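PDB 7JKA: m3DLH protein from Halieaceae bacterium, which probably hydrolyses ester or lactone bonds in the manner of dienelactone hydrolases, and may also act on phosphotriesters. Local coordinates for residues Gly69-Ala74 against Pro119-Asp124; Asp113-Gln118 against Asp124-Ile129; Thr136-Leu141 against Gly149-Phe154. All coordinates share one frame; numbering follows the deposited sequence.

Contact 1: Gly69-Ala74 against Pro119-Asp124; sequences GYAALA and PEVDAD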
ATOM      1  N   GLY A  69       4.912  -7.768  14.907  1.00 18.12           N
ATOM      2  CA  GLY A  69       3.842  -7.650  15.881  1.00 20.93           C
ATOM      3  C   GLY A  69       2.582  -6.998  15.358  1.00 21.23           C
ATOM      4  O   GLY A  69       1.758  -6.538  16.161  1.00 21.57           O
ATOM      5  N   TYR A  70       2.399  -6.940  14.049  1.00 14.69           N
ATOM      6  CA  TYR A  70       1.186  -6.369  13.478  1.00 14.70           C
ATOM      7  C   TYR A  70       0.279  -7.485  12.959  1.00 16.25           C
ATOM      8  O   TYR A  70       0.682  -8.639  12.849  1.00 16.97           O
ATOM      9  CB  TYR A  70       1.519  -5.395  12.351  1.00 14.29           C
ATOM     10  CG  TYR A  70       2.533  -4.343  12.736  1.00 16.65           C
ATOM     11  CD1 TYR A  70       2.465  -3.702  13.964  1.00 21.60           C
ATOM     12  CD2 TYR A  70       3.558  -4.015  11.880  1.00 19.77           C
ATOM     13  CE1 TYR A  70       3.379  -2.753  14.311  1.00 22.19           C
ATOM     14  CE2 TYR A  70       4.488  -3.064  12.222  1.00 18.09           C
ATOM     15  CZ  TYR A  70       4.385  -2.437  13.431  1.00 18.54           C
ATOM     16  OH  TYR A  70       5.301  -1.480  13.798  1.00 25.49           O
ATOM     17  N   ALA A  71      -0.961  -7.121  12.642  1.00 12.75           N
ATOM     18  CA  ALA A  71      -1.882  -7.965  11.886  1.00 13.14           C
ATOM     19  C   ALA A  71      -2.029  -7.314  10.529  1.00 14.79           C
ATOM     20  O   ALA A  71      -2.460  -6.166  10.455  1.00 14.09           O
ATOM     21  CB  ALA A  71      -3.245  -8.065  12.579  1.00 14.79           C
ATOM     22  N   ALA A  72      -1.640  -8.021   9.469  1.00 12.56           N
ATOM     23  CA  ALA A  72      -1.512  -7.427   8.152  1.00 11.38           C
ATOM     24  C   ALA A  72      -2.423  -8.158   7.176  1.00 12.61           C
ATOM     25  O   ALA A  72      -2.337  -9.381   7.037  1.00 13.98           O
ATOM     26  CB  ALA A  72      -0.046  -7.479   7.702  1.00 13.83           C
ATOM     27  N   LEU A  73      -3.278  -7.401   6.480  1.00 11.93           N
ATOM     28  CA  LEU A  73      -4.156  -7.964   5.457  1.00 11.52           C
ATOM     29  C   LEU A  73      -3.556  -7.668   4.089  1.00 12.30           C
ATOM     30  O   LEU A  73      -3.529  -6.509   3.658  1.00 13.46           O
ATOM     31  CB  LEU A  73      -5.560  -7.378   5.564  1.00 14.36           C
ATOM     32  CG  LEU A  73      -6.546  -7.952   4.533  1.00 14.64           C
ATOM     33  CD1 LEU A  73      -6.925  -9.360   4.925  1.00 15.01           C
ATOM     34  CD2 LEU A  73      -7.804  -7.097   4.417  1.00 15.42           C
ATOM     35  N   ALA A  74      -3.090  -8.706   3.410  1.00 11.94           N
ATOM     36  CA  ALA A  74      -2.730  -8.579   2.003  1.00 13.23           C
ATOM     37  C   ALA A  74      -4.022  -8.506   1.185  1.00 12.79           C
ATOM     38  O   ALA A  74      -4.829  -9.444   1.203  1.00 14.61           O
ATOM     39  CB  ALA A  74      -1.862  -9.766   1.592  1.00 13.84           C
ATOM     40  N   PRO A 119     -10.603 -10.037  14.830  1.00 18.25           N
ATOM     41  CA  PRO A 119     -10.466  -9.913  16.293  1.00 16.86           C
ATOM     42  C   PRO A 119      -9.065  -9.547  16.754  1.00 16.77           C
ATOM     43  O   PRO A 119      -8.915  -9.005  17.861  1.00 24.49           O
ATOM     44  CB  PRO A 119     -10.884 -11.299  16.817  1.00 21.88           C
ATOM     45  CG  PRO A 119     -10.806 -12.223  15.638  1.00 22.38           C
ATOM     46  CD  PRO A 119     -11.092 -11.367  14.427  1.00 22.44           C
ATOM     47  N   GLU A 120      -8.044  -9.795  15.930  1.00 17.74           N
ATOM     48  CA  GLU A 120      -6.666  -9.447  16.270  1.00 17.06           C
ATOM     49  C   GLU A 120      -6.399  -7.945  16.274  1.00 18.10           C
ATOM     50  O   GLU A 120      -5.386  -7.512  16.838  1.00 22.90           O
ATOM     51  CB  GLU A 120      -5.722 -10.107  15.270  1.00 20.01           C
ATOM     52  CG  GLU A 120      -5.662 -11.630  15.351  1.00 20.32           C
ATOM     53  CD  GLU A 120      -6.778 -12.339  14.613  1.00 20.55           C
ATOM     54  OE1 GLU A 120      -7.630 -11.665  13.996  1.00 19.71           O
ATOM     55  OE2 GLU A 120      -6.823 -13.595  14.698  1.00 20.93           O
ATOM     56  N   VAL A 121      -7.251  -7.140  15.641  1.00 17.29           N
ATOM     57  CA  VAL A 121      -6.833  -5.807  15.209  1.00 14.48           C
ATOM     58  C   VAL A 121      -7.353  -4.728  16.146  1.00 17.75           C
ATOM     59  O   VAL A 121      -8.546  -4.684  16.475  1.00 18.74           O
ATOM     60  CB  VAL A 121      -7.306  -5.545  13.772  1.00 13.46           C
ATOM     61  CG1 VAL A 121      -7.113  -4.082  13.397  1.00 14.78           C
ATOM     62  CG2 VAL A 121      -6.575  -6.443  12.803  1.00 15.57           C
ATOM     63  N   ASP A 122      -6.462  -3.800  16.499  1.00 14.60           N
ATOM     64  CA  ASP A 122      -6.797  -2.589  17.245  1.00 15.08           C
ATOM     65  C   ASP A 122      -7.250  -1.516  16.254  1.00 15.45           C
ATOM     66  O   ASP A 122      -6.439  -0.995  15.486  1.00 15.22           O
ATOM     67  CB  ASP A 122      -5.559  -2.154  18.030  1.00 15.54           C
ATOM     68  CG  ASP A 122      -5.777  -0.914  18.869  1.00 19.83           C
ATOM     69  OD1 ASP A 122      -6.839  -0.274  18.789  1.00 20.17           O
ATOM     70  OD2 ASP A 122      -4.863  -0.588  19.666  1.00 21.34           O
ATOM     71  N   ALA A 123      -8.551  -1.178  16.272  1.00 15.59           N
ATOM     72  CA  ALA A 123      -9.086  -0.202  15.328  1.00 15.33           C
ATOM     73  C   ALA A 123      -8.515   1.197  15.527  1.00 15.98           C
ATOM     74  O   ALA A 123      -8.677   2.042  14.644  1.00 16.05           O
ATOM     75  CB  ALA A 123     -10.608  -0.166  15.452  1.00 18.10           C
ATOM     76  N   ASP A 124      -7.870   1.470  16.656  1.00 16.06           N
ATOM     77  CA  ASP A 124      -7.288   2.780  16.895  1.00 17.86           C
ATOM     78  C   ASP A 124      -5.878   2.908  16.340  1.00 19.99           C
ATOM     79  O   ASP A 124      -5.295   3.996  16.414  1.00 18.71           O
ATOM     80  CB  ASP A 124      -7.276   3.078  18.397  1.00 19.24           C
ATOM     81  CG  ASP A 124      -8.680   3.081  19.002  1.00 27.10           C
ATOM     82  OD1 ASP A 124      -9.615   3.552  18.326  1.00 30.12           O
ATOM     83  OD2 ASP A 124      -8.841   2.601  20.141  1.00 27.59           O
TER
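The carboxylate of E120 turns away from A71, a bend at chi2 (82°) taking it off towards R17, whose NH2 forms a salt bridge with OE1; A71 meets only the base of this side chain, CB of A71 lying 4.2 Å from CB of E120. The closer touch is aliphatic. The methyl CB of A71 points at the opposing strand and meets CG2 of V121 at 3.7 Å. With CG1 of V121 anti to the backbone N (chi1 169°), CG2 lies beside that N and is the branch presented to A71. A second carboxylate, that of D122, closes an Asx turn as the chain turns the corner at A123 and D124. The backbone N of D124 reaches OD1 of D122 at 2.9 Å from above the carboxylate plane, about 46° out of it, while OD2 of D122 pairs with R125. No backbone bonding links 69-74 with 119-124; A71 and L73 bond instead to strand 42-48, which also pairs in parallel with strand 121-122. A small alanine-valine touch thus joins two neighbours of that strand in the central sheet of the alpha/beta-hydrolase fold.

Contact 2: Asp113-Gln118 against Asp124-Ile129; sequences DTLVAQ and DRLAAI
V116 of helix 101-116 has its CA 8.3 Å from the CA of L126 of strand 126-131, a spacing too wide for backbone hydrogen bonds and bridged by side chains. This is a helix laid on one face of the central sheet of an alpha/beta hydrolase, the fold of the dienelactone hydrolase family; the few residues between the two elements include the short strand 121-122.

L126 carries the strand's side of the contact. Its CB is directed at the helix, CG lies beside the backbone N, anti to the carbonyl carbon (chi1 -58°), and the fork beyond it meets V116. CD1 of L126 presses on CG2 of V116 at 3.5 Å, tighter than an ordinary carbon-carbon contact, and CD2 of L126 stands 4.0 Å from the same CG2. The two side chains cross at about a right angle, the valine branch set against the forked end of the leucine. L115 adds a looser touch from deeper in the interface, its CD2 lying 4.3 Å from CD2 of L126.

L115 also packs on V121 and on V46 of the adjacent strand 42-48, so the leucine pair belongs to a wider apolar layer between helix and sheet. Beyond L126, A127 turns to the other face of the sheet, where F246 and F250 of helix 232-250 cover it.

The side chain of Q118 folds back towards T114. Its OE1 accepts from R17, and its NE2 donates to the backbone O of T114 at 2.9 Å, with that oxygen close to the amide plane of Q118 and the donor tilted about 30° from the carbonyl plane.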
ATOM      1  N   ASP A 113     -11.914  -2.128   5.962  1.00 13.03           N
ATOM      2  CA  ASP A 113     -13.013  -2.560   6.824  1.00 12.41           C
ATOM      3  C   ASP A 113     -12.848  -4.015   7.227  1.00 14.24           C
ATOM      4  O   ASP A 113     -13.095  -4.387   8.387  1.00 14.97           O
ATOM      5  CB  ASP A 113     -14.336  -2.372   6.100  1.00 15.38           C
ATOM      6  CG  ASP A 113     -14.753  -0.927   6.008  1.00 16.23           C
ATOM      7  OD1 ASP A 113     -14.156  -0.043   6.653  1.00 20.24           O
ATOM      8  OD2 ASP A 113     -15.720  -0.687   5.225  1.00 20.29           O
ATOM      9  N   THR A 114     -12.423  -4.847   6.285  1.00 13.18           N
ATOM     10  CA  THR A 114     -12.218  -6.255   6.593  1.00 14.37           C
ATOM     11  C   THR A 114     -11.086  -6.444   7.600  1.00 12.74           C
ATOM     12  O   THR A 114     -11.190  -7.276   8.510  1.00 13.04           O
ATOM     13  CB  THR A 114     -11.952  -7.012   5.302  1.00 17.07           C
ATOM     14  OG1 THR A 114     -13.038  -6.716   4.409  1.00 19.43           O
ATOM     15  CG2 THR A 114     -11.952  -8.467   5.574  1.00 23.17           C
ATOM     16  N   LEU A 115     -10.006  -5.679   7.459  1.00 14.84           N
ATOM     17  CA  LEU A 115      -8.946  -5.735   8.455  1.00 11.49           C
ATOM     18  C   LEU A 115      -9.484  -5.385   9.840  1.00 11.13           C
ATOM     19  O   LEU A 115      -9.230  -6.087  10.826  1.00 13.21           O
ATOM     20  CB  LEU A 115      -7.830  -4.779   8.045  1.00 11.66           C
ATOM     21  CG  LEU A 115      -6.732  -4.590   9.074  1.00 12.75           C
ATOM     22  CD1 LEU A 115      -5.923  -5.869   9.128  1.00 13.30           C
ATOM     23  CD2 LEU A 115      -5.886  -3.371   8.638  1.00 15.00           C
ATOM     24  N   VAL A 116     -10.214  -4.274   9.938  1.00 12.27           N
ATOM     25  CA  VAL A 116     -10.731  -3.827  11.227  1.00 14.56           C
ATOM     26  C   VAL A 116     -11.698  -4.841  11.833  1.00 12.99           C
ATOM     27  O   VAL A 116     -11.817  -4.932  13.055  1.00 17.12           O
ATOM     28  CB  VAL A 116     -11.379  -2.439  11.049  1.00 15.29           C
ATOM     29  CG1 VAL A 116     -12.115  -2.020  12.305  1.00 18.24           C
ATOM     30  CG2 VAL A 116     -10.304  -1.407  10.686  1.00 15.24           C
ATOM     31  N   ALA A 117     -12.384  -5.618  10.997  1.00 12.35           N
ATOM     32  CA  ALA A 117     -13.336  -6.598  11.488  1.00 14.20           C
ATOM     33  C   ALA A 117     -12.672  -7.812  12.117  1.00 14.88           C
ATOM     34  O   ALA A 117     -13.372  -8.612  12.742  1.00 19.37           O
ATOM     35  CB  ALA A 117     -14.239  -7.037  10.335  1.00 17.66           C
ATOM     36  N   GLN A 118     -11.343  -7.955  11.994  1.00 16.33           N
ATOM     37  CA  GLN A 118     -10.681  -9.136  12.544  1.00 15.20           C
ATOM     38  C   GLN A 118     -10.433  -8.966  14.045  1.00 16.73           C
ATOM     39  O   GLN A 118     -10.075  -7.869  14.500  1.00 16.63           O
ATOM     40  CB  GLN A 118      -9.355  -9.404  11.820  1.00 13.45           C
ATOM     41  CG  GLN A 118      -9.532  -9.569  10.294  1.00 12.98           C
ATOM     42  CD  GLN A 118     -10.654 -10.530   9.949  1.00 16.42           C
ATOM     43  OE1 GLN A 118     -10.715 -11.645  10.464  1.00 19.07           O
ATOM     44  NE2 GLN A 118     -11.579 -10.088   9.090  1.00 17.67           N
ATOM     45  N   ASP A 124      -7.870   1.470  16.656  1.00 16.06           N
ATOM     46  CA  ASP A 124      -7.288   2.780  16.895  1.00 17.86           C
ATOM     47  C   ASP A 124      -5.878   2.908  16.340  1.00 19.99           C
ATOM     48  O   ASP A 124      -5.295   3.996  16.414  1.00 18.71           O
ATOM     49  CB  ASP A 124      -7.276   3.078  18.397  1.00 19.24           C
ATOM     50  CG  ASP A 124      -8.680   3.081  19.002  1.00 27.10           C
ATOM     51  OD1 ASP A 124      -9.615   3.552  18.326  1.00 30.12           O
ATOM     52  OD2 ASP A 124      -8.841   2.601  20.141  1.00 27.59           O
ATOM     53  N   ARG A 125      -5.316   1.830  15.792  1.00 15.89           N
ATOM     54  CA  ARG A 125      -3.916   1.805  15.354  1.00 14.49           C
ATOM     55  C   ARG A 125      -3.859   1.107  14.002  1.00 14.48           C
ATOM     56  O   ARG A 125      -3.639  -0.105  13.915  1.00 14.65           O
ATOM     57  CB  ARG A 125      -3.032   1.113  16.394  1.00 15.37           C
ATOM     58  CG  ARG A 125      -2.833   1.921  17.677  1.00 16.21           C
ATOM     59  CD  ARG A 125      -1.766   1.300  18.598  1.00 18.36           C
ATOM     60  NE  ARG A 125      -2.186  -0.007  19.088  1.00 18.04           N
ATOM     61  CZ  ARG A 125      -1.363  -0.909  19.614  1.00 23.70           C
ATOM     62  NH1 ARG A 125      -0.067  -0.639  19.712  1.00 24.32           N
ATOM     63  NH2 ARG A 125      -1.840  -2.072  20.040  1.00 24.75           N
ATOM     64  N   LEU A 126      -4.061   1.881  12.939  1.00 13.62           N
ATOM     65  CA  LEU A 126      -4.194   1.323  11.605  1.00 11.65           C
ATOM     66  C   LEU A 126      -3.239   2.016  10.644  1.00 12.75           C
ATOM     67  O   LEU A 126      -3.007   3.230  10.733  1.00 14.61           O
ATOM     68  CB  LEU A 126      -5.632   1.467  11.078  1.00 12.91           C
ATOM     69  CG  LEU A 126      -6.701   0.811  11.932  1.00 13.86           C
ATOM     70  CD1 LEU A 126      -8.077   1.170  11.437  1.00 13.33           C
ATOM     71  CD2 LEU A 126      -6.549  -0.710  11.915  1.00 14.94           C
ATOM     72  N   ALA A 127      -2.714   1.241   9.707  1.00 11.38           N
ATOM     73  CA  ALA A 127      -1.906   1.804   8.633  1.00 11.43           C
ATOM     74  C   ALA A 127      -2.255   1.134   7.319  1.00 13.98           C
ATOM     75  O   ALA A 127      -2.838   0.049   7.274  1.00 13.30           O
ATOM     76  CB  ALA A 127      -0.404   1.648   8.915  1.00 13.80           C
ATOM     77  N   ALA A 128      -1.840   1.786   6.234  1.00 11.38           N
ATOM     78  CA  ALA A 128      -1.887   1.170   4.920  1.00 11.45           C
ATOM     79  C   ALA A 128      -0.551   1.360   4.240  1.00 13.44           C
ATOM     80  O   ALA A 128       0.010   2.455   4.280  1.00 13.96           O
ATOM     81  CB  ALA A 128      -2.996   1.782   4.033  1.00 15.47           C
ATOM     82  N   ILE A 129      -0.064   0.309   3.602  1.00 11.28           N
ATOM     83  CA  ILE A 129       1.105   0.411   2.750  1.00 11.70           C
ATOM     84  C   ILE A 129       0.753  -0.145   1.379  1.00 13.70           C
ATOM     85  O   ILE A 129      -0.231  -0.871   1.197  1.00 12.38           O
ATOM     86  CB  ILE A 129       2.333  -0.319   3.321  1.00 11.13           C
ATOM     87  CG1 ILE A 129       2.206  -1.854   3.248  1.00 12.95           C
ATOM     88  CG2 ILE A 129       2.616   0.157   4.738  1.00 13.38           C
ATOM     89  CD1 ILE A 129       3.548  -2.569   3.625  1.00 12.48           C
TER

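Contact 3: Thr136-Leu141 against Gly149-Phe154; sequences TTALEL and GAIVTF
Aliphatic contacts between A138 and L139 of the helix and I151 and T153 of the strand make up this interface. CB of A138 points toward the strand and meets CG2 of I151 at 3.9 Å. The same methyl of I151 is touched by CD2 of L139 at 4.0 Å, so it sits against two successive helix residues. L139 starts out along the flank of the helix, but with CG anti to its carbonyl carbon (chi1 -73°) its forked end swings in towards the strand. There the leucine crosses T153 at about a right angle, with its CG 3.8 Å and its CD1 3.9 Å from CG2 of T153. With OG1 between the backbone N and the carbonyl carbon (chi1 69°), T153 presents its methyl to the leucine and not its hydroxyl.

The backbones set this pattern. The axes of 136-141 and 150-154 run nearly antiparallel (157°), 8.0 Å apart at closest approach, as expected where the chain doubles back in a beta-alpha-beta unit, here strand 126-131, helix 133-143 and strand 150-154; A138 comes close to, but does not contact, a probable nucleophile elbow around C132. Alternation along the strand puts I151 and T153 under the helix, while V152 goes to the opposite face and packs on helix 232-250.

Polar groups serve the helix's other sides. E140 forms salt bridges with R101, R105 and R143, and OG1 of T137 is bonded to W104 and F133.

The small A138, facing the strand, is consistent with the close approach of helix and sheet. With no polar bond between the two segments, their pairing rests on the fit of methyl groups.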
ATOM      1  N   THR A 136      -0.272   3.775  -4.804  1.00 11.84           N
ATOM      2  CA  THR A 136      -1.243   4.741  -5.285  1.00 11.71           C
ATOM      3  C   THR A 136      -2.593   4.470  -4.634  1.00 12.42           C
ATOM      4  O   THR A 136      -3.291   5.400  -4.219  1.00 12.85           O
ATOM      5  CB  THR A 136      -1.342   4.644  -6.810  1.00 13.42           C
ATOM      6  OG1 THR A 136      -0.028   4.494  -7.383  1.00 14.95           O
ATOM      7  CG2 THR A 136      -2.065   5.867  -7.376  1.00 12.56           C
ATOM      8  N   THR A 137      -2.950   3.184  -4.520  1.00 13.25           N
ATOM      9  CA  THR A 137      -4.208   2.769  -3.898  1.00 13.01           C
ATOM     10  C   THR A 137      -4.258   3.178  -2.434  1.00 12.42           C
ATOM     11  O   THR A 137      -5.286   3.675  -1.957  1.00 12.46           O
ATOM     12  CB  THR A 137      -4.367   1.247  -4.038  1.00 10.41           C
ATOM     13  OG1 THR A 137      -4.402   0.913  -5.430  1.00 11.65           O
ATOM     14  CG2 THR A 137      -5.683   0.769  -3.434  1.00 12.48           C
ATOM     15  N   ALA A 138      -3.151   2.978  -1.706  1.00 11.68           N
ATOM     16  CA  ALA A 138      -3.110   3.387  -0.306  1.00 11.18           C
ATOM     17  C   ALA A 138      -3.359   4.889  -0.149  1.00 11.72           C
ATOM     18  O   ALA A 138      -4.047   5.317   0.788  1.00 12.71           O
ATOM     19  CB  ALA A 138      -1.773   2.961   0.307  1.00 10.50           C
ATOM     20  N   LEU A 139      -2.804   5.705  -1.053  1.00 11.55           N
ATOM     21  CA  LEU A 139      -3.039   7.145  -0.999  1.00 12.78           C
ATOM     22  C   LEU A 139      -4.475   7.497  -1.370  1.00 14.39           C
ATOM     23  O   LEU A 139      -5.030   8.463  -0.829  1.00 14.05           O
ATOM     24  CB  LEU A 139      -2.041   7.875  -1.905  1.00 12.80           C
ATOM     25  CG  LEU A 139      -0.613   7.912  -1.336  1.00 16.15           C
ATOM     26  CD1 LEU A 139       0.343   8.535  -2.366  1.00 18.75           C
ATOM     27  CD2 LEU A 139      -0.599   8.683  -0.016  1.00 19.37           C
ATOM     28  N   GLU A 140      -5.104   6.740  -2.283  1.00 11.87           N
ATOM     29  CA  GLU A 140      -6.525   6.957  -2.538  1.00 13.43           C
ATOM     30  C   GLU A 140      -7.353   6.673  -1.296  1.00 14.81           C
ATOM     31  O   GLU A 140      -8.309   7.398  -0.992  1.00 14.82           O
ATOM     32  CB  GLU A 140      -7.013   6.068  -3.687  1.00 14.58           C
ATOM     33  CG  GLU A 140      -6.513   6.518  -5.053  1.00 13.83           C
ATOM     34  CD  GLU A 140      -6.930   7.930  -5.387  1.00 18.00           C
ATOM     35  OE1 GLU A 140      -8.124   8.164  -5.664  1.00 16.02           O
ATOM     36  OE2 GLU A 140      -6.045   8.812  -5.398  1.00 16.23           O
ATOM     37  N   LEU A 141      -6.974   5.636  -0.546  1.00 12.53           N
ATOM     38  CA  LEU A 141      -7.679   5.314   0.689  1.00 13.37           C
ATOM     39  C   LEU A 141      -7.512   6.430   1.704  1.00 13.10           C
ATOM     40  O   LEU A 141      -8.478   6.846   2.346  1.00 14.73           O
ATOM     41  CB  LEU A 141      -7.145   4.004   1.264  1.00 13.68           C
ATOM     42  CG  LEU A 141      -7.781   3.510   2.580  1.00 13.90           C
ATOM     43  CD1 LEU A 141      -9.290   3.283   2.417  1.00 14.78           C
ATOM     44  CD2 LEU A 141      -7.081   2.205   2.995  1.00 15.78           C
ATOM     45  N   GLY A 149      -3.775   5.902  10.692  1.00 14.41           N
ATOM     46  CA  GLY A 149      -2.751   6.690  11.346  1.00 15.67           C
ATOM     47  C   GLY A 149      -1.508   6.904  10.506  1.00 14.84           C
ATOM     48  O   GLY A 149      -0.775   7.868  10.749  1.00 16.94           O
ATOM     49  N   ALA A 150      -1.261   6.042   9.519  1.00 12.88           N
ATOM     50  CA  ALA A 150      -0.020   6.124   8.752  1.00 13.43           C
ATOM     51  C   ALA A 150      -0.243   5.487   7.397  1.00 15.77           C
ATOM     52  O   ALA A 150      -0.999   4.514   7.271  1.00 13.39           O
ATOM     53  CB  ALA A 150       1.145   5.418   9.454  1.00 15.25           C
ATOM     54  N   ILE A 151       0.395   6.059   6.382  1.00 12.20           N
ATOM     55  CA  ILE A 151       0.356   5.545   5.027  1.00 10.85           C
ATOM     56  C   ILE A 151       1.778   5.584   4.503  1.00 13.09           C
ATOM     57  O   ILE A 151       2.437   6.627   4.606  1.00 14.22           O
ATOM     58  CB  ILE A 151      -0.552   6.387   4.105  1.00 16.56           C
ATOM     59  CG1 ILE A 151      -1.972   6.476   4.666  1.00 22.14           C
ATOM     60  CG2 ILE A 151      -0.573   5.807   2.720  1.00 17.56           C
ATOM     61  CD1 ILE A 151      -2.186   7.739   5.452  1.00 22.46           C
ATOM     62  N   VAL A 152       2.258   4.471   3.950  1.00 13.20           N
ATOM     63  CA  VAL A 152       3.612   4.407   3.398  1.00 11.17           C
ATOM     64  C   VAL A 152       3.532   3.808   2.016  1.00 13.00           C
ATOM     65  O   VAL A 152       2.919   2.747   1.835  1.00 12.39           O
ATOM     66  CB  VAL A 152       4.567   3.577   4.277  1.00 11.87           C
ATOM     67  CG1 VAL A 152       6.000   3.678   3.698  1.00 11.97           C
ATOM     68  CG2 VAL A 152       4.540   4.077   5.719  1.00 13.84           C
ATOM     69  N   THR A 153       4.130   4.475   1.034  1.00 12.61           N
ATOM     70  CA  THR A 153       4.156   3.956  -0.326  1.00 11.48           C
ATOM     71  C   THR A 153       5.573   3.592  -0.739  1.00 13.07           C
ATOM     72  O   THR A 153       6.550   4.218  -0.315  1.00 12.12           O
ATOM     73  CB  THR A 153       3.568   4.952  -1.338  1.00 11.70           C
ATOM     74  OG1 THR A 153       4.432   6.100  -1.492  1.00 13.14           O
ATOM     75  CG2 THR A 153       2.228   5.435  -0.856  1.00 12.73           C
ATOM     76  N   PHE A 154       5.683   2.561  -1.571  1.00 11.64           N
ATOM     77  CA  PHE A 154       6.974   2.118  -2.085  1.00 12.99           C
ATOM     78  C   PHE A 154       6.903   2.123  -3.601  1.00 14.98           C
ATOM     79  O   PHE A 154       6.054   1.434  -4.184  1.00 12.20           O
ATOM     80  CB  PHE A 154       7.334   0.715  -1.582  1.00 12.33           C
ATOM     81  CG  PHE A 154       7.419   0.597  -0.082  1.00 11.45           C
ATOM     82  CD1 PHE A 154       6.301   0.236   0.674  1.00 11.81           C
ATOM     83  CD2 PHE A 154       8.628   0.783   0.563  1.00 13.56           C
ATOM     84  CE1 PHE A 154       6.373   0.112   2.046  1.00 12.68           C
ATOM     85  CE2 PHE A 154       8.727   0.669   1.951  1.00 12.48           C
ATOM     86  CZ  PHE A 154       7.580   0.321   2.696  1.00 10.47           C
TER

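Overall arrangement
Following the chain from the N terminus, 69-74 opens contact 1 and 113-118 opens contact 2; 119-124 then closes the first loop before 124-129 closes the second, so the two cross and share D124. Their centres lie about 6 Å apart. Contact 1 closes a loop that is largely helical, whereas contact 2 closes a short return from helix to sheet. Contact 3 follows in series, closing the short connection from helix 133-143 to strand 150-154. It meets contact 2 within the sheet, where L126 and A128 are bonded to G149 and A150. Contact 1 joins strand 71-74 to strand 121-122, contact 2 lays helix 101-116 on strand 126-131, and contact 3 lays helix 133-143 on strand 150-154.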